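Local coordinates for flagellar hook-associated protein (Burkholderia pseudomallei, PDB 4UT1) that probably serves as a structural protein of the bacterial flagellum, forming part of the junction that joins the hook to the filament, at residues 279-284 against 294-299; 166-171 against 290-295. All coordinates share one frame; numbering follows the deposited sequence.

Interaction 1 (279-284 against 294-299). With EDO (1,2-ethanediol), chain O.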
# COMPACT_ATOMS: atom_id res chain seq x y z
N LEU A 279 -16.85 18.39 12.11
CA LEU A 279 -17.57 17.19 12.52
C LEU A 279 -16.83 15.93 12.06
O LEU A 279 -16.61 15.75 10.86
CB LEU A 279 -18.99 17.21 11.97
CG LEU A 279 -19.73 18.55 12.03
CD1 LEU A 279 -21.12 18.41 11.44
CD2 LEU A 279 -19.81 19.06 13.46
N PRO A 280 -16.45 15.05 13.00
CA PRO A 280 -15.71 13.82 12.67
C PRO A 280 -16.49 12.93 11.71
O PRO A 280 -17.68 12.72 11.94
CB PRO A 280 -15.55 13.14 14.03
CG PRO A 280 -15.77 14.23 15.05
CD PRO A 280 -16.76 15.16 14.44
N ASP A 281 -15.84 12.41 10.67
CA ASP A 281 -16.51 11.53 9.71
C ASP A 281 -17.29 10.42 10.41
O ASP A 281 -18.42 10.11 10.05
CB ASP A 281 -15.50 10.90 8.74
CG ASP A 281 -14.93 11.91 7.75
OD1 ASP A 281 -15.23 13.11 7.86
OD2 ASP A 281 -14.16 11.49 6.87
N VAL A 282 -16.67 9.83 11.43
CA VAL A 282 -17.25 8.69 12.11
C VAL A 282 -18.55 9.04 12.85
O VAL A 282 -19.38 8.16 13.11
CB VAL A 282 -16.25 8.08 13.10
CG1 VAL A 282 -15.92 9.07 14.23
CG2 VAL A 282 -16.78 6.77 13.67
N SER A 283 -18.74 10.31 13.20
CA SER A 283 -19.94 10.72 13.92
C SER A 283 -21.11 10.99 12.96
O SER A 283 -22.28 11.03 13.36
CB SER A 283 -19.66 11.98 14.74
OG SER A 283 -19.47 13.10 13.88
N LEU A 284 -20.77 11.18 11.69
CA LEU A 284 -21.73 11.56 10.66
C LEU A 284 -22.39 10.35 10.02
O LEU A 284 -22.30 10.14 8.82
CB LEU A 284 -21.04 12.41 9.59
CG LEU A 284 -20.64 13.81 10.06
CD1 LEU A 284 -19.30 14.25 9.47
CD2 LEU A 284 -21.73 14.79 9.70
N ALA A 294 -18.67 6.12 4.83
CA ALA A 294 -18.29 4.73 5.11
C ALA A 294 -17.61 4.06 3.91
O ALA A 294 -16.64 3.31 4.08
CB ALA A 294 -19.50 3.93 5.55
N PHE A 295 -18.13 4.31 2.72
CA PHE A 295 -17.53 3.78 1.50
C PHE A 295 -16.09 4.27 1.36
O PHE A 295 -15.18 3.49 1.08
CB PHE A 295 -18.35 4.20 0.26
CG PHE A 295 -17.64 3.96 -1.05
CD1 PHE A 295 -17.47 2.68 -1.55
CD2 PHE A 295 -17.14 5.03 -1.80
CE1 PHE A 295 -16.82 2.46 -2.75
CE2 PHE A 295 -16.49 4.81 -3.00
CZ PHE A 295 -16.33 3.53 -3.48
N ARG A 296 -15.89 5.57 1.59
CA ARG A 296 -14.57 6.16 1.47
C ARG A 296 -13.55 5.56 2.44
O ARG A 296 -12.48 5.11 2.03
CB ARG A 296 -14.64 7.68 1.68
CG ARG A 296 -13.36 8.41 1.29
CD ARG A 296 -13.54 9.91 1.25
NE ARG A 296 -13.79 10.48 2.56
CZ ARG A 296 -14.10 11.76 2.76
NH1 ARG A 296 -14.20 12.59 1.74
NH2 ARG A 296 -14.31 12.21 4.00
N SER A 297 -13.89 5.53 3.73
CA SER A 297 -12.92 5.10 4.75
C SER A 297 -12.80 3.58 4.88
O SER A 297 -11.75 3.09 5.31
CB SER A 297 -13.30 5.69 6.12
OG SER A 297 -14.56 5.21 6.56
N GLN A 298 -13.83 2.83 4.51
CA GLN A 298 -13.80 1.39 4.77
C GLN A 298 -13.56 0.55 3.52
O GLN A 298 -13.13 -0.61 3.62
CB GLN A 298 -15.10 0.96 5.45
CG GLN A 298 -15.37 1.70 6.78
CD GLN A 298 -14.28 1.49 7.80
OE1 GLN A 298 -13.53 2.42 8.14
NE2 GLN A 298 -14.18 0.28 8.32
N THR A 299 -13.80 1.12 2.35
CA THR A 299 -13.62 0.37 1.11
C THR A 299 -12.64 1.05 0.16
O THR A 299 -11.63 0.47 -0.23
CB THR A 299 -14.98 0.15 0.38
OG1 THR A 299 -15.79 -0.77 1.13
CG2 THR A 299 -14.77 -0.40 -1.03
C1 EDO O . -12.82 16.19 11.64
O1 EDO O . -11.51 16.73 11.46
C2 EDO O . -13.30 15.65 10.31
O2 EDO O . -14.42 16.43 9.85
O HOH W 1 -14.64 9.01 5.05

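Interaction 2 (166-171 against 290-295)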
# COMPACT_ATOMS: atom_id res chain seq x y z
N ASN A 166 -16.40 13.41 -3.14
CA ASN A 166 -16.34 14.84 -2.81
C ASN A 166 -17.53 15.62 -3.33
O ASN A 166 -18.19 16.35 -2.59
CB ASN A 166 -15.06 15.46 -3.36
CG ASN A 166 -13.85 15.12 -2.52
OD1 ASN A 166 -13.99 14.72 -1.37
ND2 ASN A 166 -12.65 15.29 -3.08
N SER A 167 -17.81 15.47 -4.62
CA SER A 167 -18.92 16.20 -5.22
C SER A 167 -20.26 15.82 -4.60
O SER A 167 -21.11 16.69 -4.36
CB SER A 167 -18.95 15.98 -6.73
OG SER A 167 -17.92 16.74 -7.34
N GLN A 168 -20.44 14.54 -4.33
CA GLN A 168 -21.69 14.08 -3.74
C GLN A 168 -21.86 14.55 -2.30
O GLN A 168 -22.99 14.89 -1.88
CB GLN A 168 -21.79 12.56 -3.81
CG GLN A 168 -22.08 12.07 -5.24
CD GLN A 168 -22.17 10.57 -5.33
OE1 GLN A 168 -21.40 9.94 -6.05
NE2 GLN A 168 -23.11 9.99 -4.61
N LEU A 169 -20.77 14.60 -1.55
CA LEU A 169 -20.80 15.20 -0.22
C LEU A 169 -21.29 16.64 -0.29
O LEU A 169 -22.17 17.04 0.46
CB LEU A 169 -19.41 15.15 0.45
CG LEU A 169 -18.93 13.76 0.86
CD1 LEU A 169 -17.50 13.79 1.35
CD2 LEU A 169 -19.85 13.16 1.94
N THR A 170 -20.73 17.43 -1.20
CA THR A 170 -21.16 18.83 -1.32
C THR A 170 -22.62 18.95 -1.74
O THR A 170 -23.38 19.75 -1.18
CB THR A 170 -20.27 19.60 -2.32
OG1 THR A 170 -18.92 19.60 -1.84
CG2 THR A 170 -20.75 21.05 -2.48
N ASP A 171 -23.03 18.15 -2.72
CA ASP A 171 -24.42 18.17 -3.17
C ASP A 171 -25.33 17.79 -2.02
O ASP A 171 -26.39 18.38 -1.85
CB ASP A 171 -24.65 17.24 -4.35
CG ASP A 171 -24.11 17.80 -5.64
OD1 ASP A 171 -23.75 19.00 -5.64
OD2 ASP A 171 -24.05 17.05 -6.64
N GLY A 290 -23.57 9.36 5.48
CA GLY A 290 -22.92 8.24 6.14
C GLY A 290 -22.49 7.15 5.17
O GLY A 290 -21.44 6.53 5.36
N GLY A 291 -23.30 6.92 4.15
CA GLY A 291 -22.97 5.93 3.12
C GLY A 291 -21.76 6.35 2.32
O GLY A 291 -20.90 5.53 1.96
N LEU A 292 -21.68 7.65 2.01
CA LEU A 292 -20.54 8.18 1.26
C LEU A 292 -19.28 8.04 2.08
O LEU A 292 -18.26 7.55 1.59
CB LEU A 292 -20.76 9.65 0.90
CG LEU A 292 -21.70 9.95 -0.26
CD1 LEU A 292 -22.24 11.37 -0.15
CD2 LEU A 292 -20.99 9.77 -1.59
N LEU A 293 -19.35 8.49 3.33
CA LEU A 293 -18.21 8.45 4.23
C LEU A 293 -17.73 7.03 4.54
O LEU A 293 -16.54 6.76 4.54
CB LEU A 293 -18.54 9.19 5.53
CG LEU A 293 -18.84 10.68 5.33
CD1 LEU A 293 -19.33 11.34 6.62
CD2 LEU A 293 -17.62 11.40 4.78
N ALA A 294 -18.67 6.12 4.83
CA ALA A 294 -18.29 4.73 5.11
C ALA A 294 -17.61 4.06 3.91
O ALA A 294 -16.64 3.31 4.08
CB ALA A 294 -19.50 3.93 5.55
N PHE A 295 -18.13 4.31 2.72
CA PHE A 295 -17.53 3.78 1.50
C PHE A 295 -16.09 4.27 1.36
O PHE A 295 -15.18 3.49 1.08
CB PHE A 295 -18.35 4.20 0.26
CG PHE A 295 -17.64 3.96 -1.05
CD1 PHE A 295 -17.47 2.68 -1.55
CD2 PHE A 295 -17.14 5.03 -1.80
CE1 PHE A 295 -16.82 2.46 -2.75
CE2 PHE A 295 -16.49 4.81 -3.00
CZ PHE A 295 -16.33 3.53 -3.48

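Interaction 1 (279-284 against 294-299)
Two partners grip Asp281 OD2: the guanidinium of Arg296 and an ordered water. They tie the strand-to-helix connection of the FlgK helical domain, where the chain leaves edge strand 277-278 of the antiparallel sheet, to the long helix 287-322 that it soon enters. Arg296 NH2 gives the direct bond, a salt bridge of 3.0 Å to Asp281 OD2 with an N-H...O angle of 144°. OD2 lies at the guanidinium edge, almost in its plane, whereas NH2 reaches the oxygen from above the carboxylate plane. The two planes are 33° apart, and only NH2 and OD2 make the direct bond. Water supplies the second arm: it donates to Asp281 OD2 at 3.1 Å and accepts from Arg296 NE at 3.0 Å, closing a ring along one side of the guanidinium. The arginine gets there by leaving the helix extended, with CG opposite the backbone N (chi1 -169°), and bending only at chi3. Arg296 NH1 is spent on the carbonyl oxygen of Leu260, and Asp281 OD1 bonds to Thr261 OG1, so both charged groups also hold strand 260-265. Arg296 is buried, and bonds from NE, NH1 and NH2 probably fix the rotation of its guanidinium, which in turn probably favours the ionised form of Asp281. Beside Asp281 OD1, an ethanediol, probably from the crystallisation liquor, bonds to Leu279 O and to Thr261 OG1, the hydroxyl that also holds OD1. The loop itself makes a short 3-10 turn at 281-283, pinned at its start by Pro280 O, which accepts from Ser283 N at 2.9 Å and, on an in-plane lone pair, from Ser283 OG at 2.7 Å.

Interaction 2 (166-171 against 290-295)
Leu169 and Leu292 face each other where two helices of the FlgK bundle run nearly antiparallel, their local axes 10.2 Å apart and their directions 157° from one another. The tight part is a small leucine cluster. Leu169 CD2 lies 3.6 Å from Leu292 CD1 and 3.8 Å from Leu292 CB, the two side chains sliding past each other in opposite senses. Leu292 points toward the other helix, and its CD1 comes within 3.8 Å of the backbone N of Leu169, packing against the helix itself as well as its side chain. Leu293 makes the looser approach, crossing Leu169 at about a right angle with its CD2 4.0 Å from Leu169 CD2. Leu169 leaves its helix to one side, and with CG opposite the carbonyl carbon (chi1 -70°) its methyl end comes nearer to the two leucines of 290-295. The solvent side belongs to Gln168, which is partly exposed although it packs closely: its extended chain crosses the other branch of Leu292, placing CB 3.7 Å and NE2 also 3.7 Å from Leu292 CD2. No hydrogen bond spans this contact; OE1 of Gln168 makes a weak bond to Ser164 OG, within its own helix. The contact joins helices 134-193 and 287-322 within the helical domain, and a coiled coil is predicted to begin at Leu169. Around the pair, helix 80-106 adds Leu98 against Leu292, while Leu284 and Asp281 of the preceding loop meet Leu293. On helix 134-193, Asn166 bonds to Leu260 N at the start of strand 260-265 and to Ser258 O in the loop before it, and Thr170 OG1 bonds to Thr250 OG1 of strand 244-252.

In the fold
Both contacts use helix 287-322 and lie about 9 Å apart between their centres, yet they serve it differently. Interaction 2 is the buried, apolar one, joining two long helices from distant parts of the sequence through apolar contacts, chiefly between leucines, with no hydrogen bond across it. Interaction 1 is local in sequence and only partly buried; it relies on charge and water to fix the loop that leads from the sheet into that helix. They meet where Leu293 CD1 packs against Leu284 CB at 3.6 Å, and where Arg296 NH1 lies 3.5 Å from Leu169 CD1. In this domain apolar packing joins the two helices, while polar bonds tie the loop, and with it strand 260-265, to one of them.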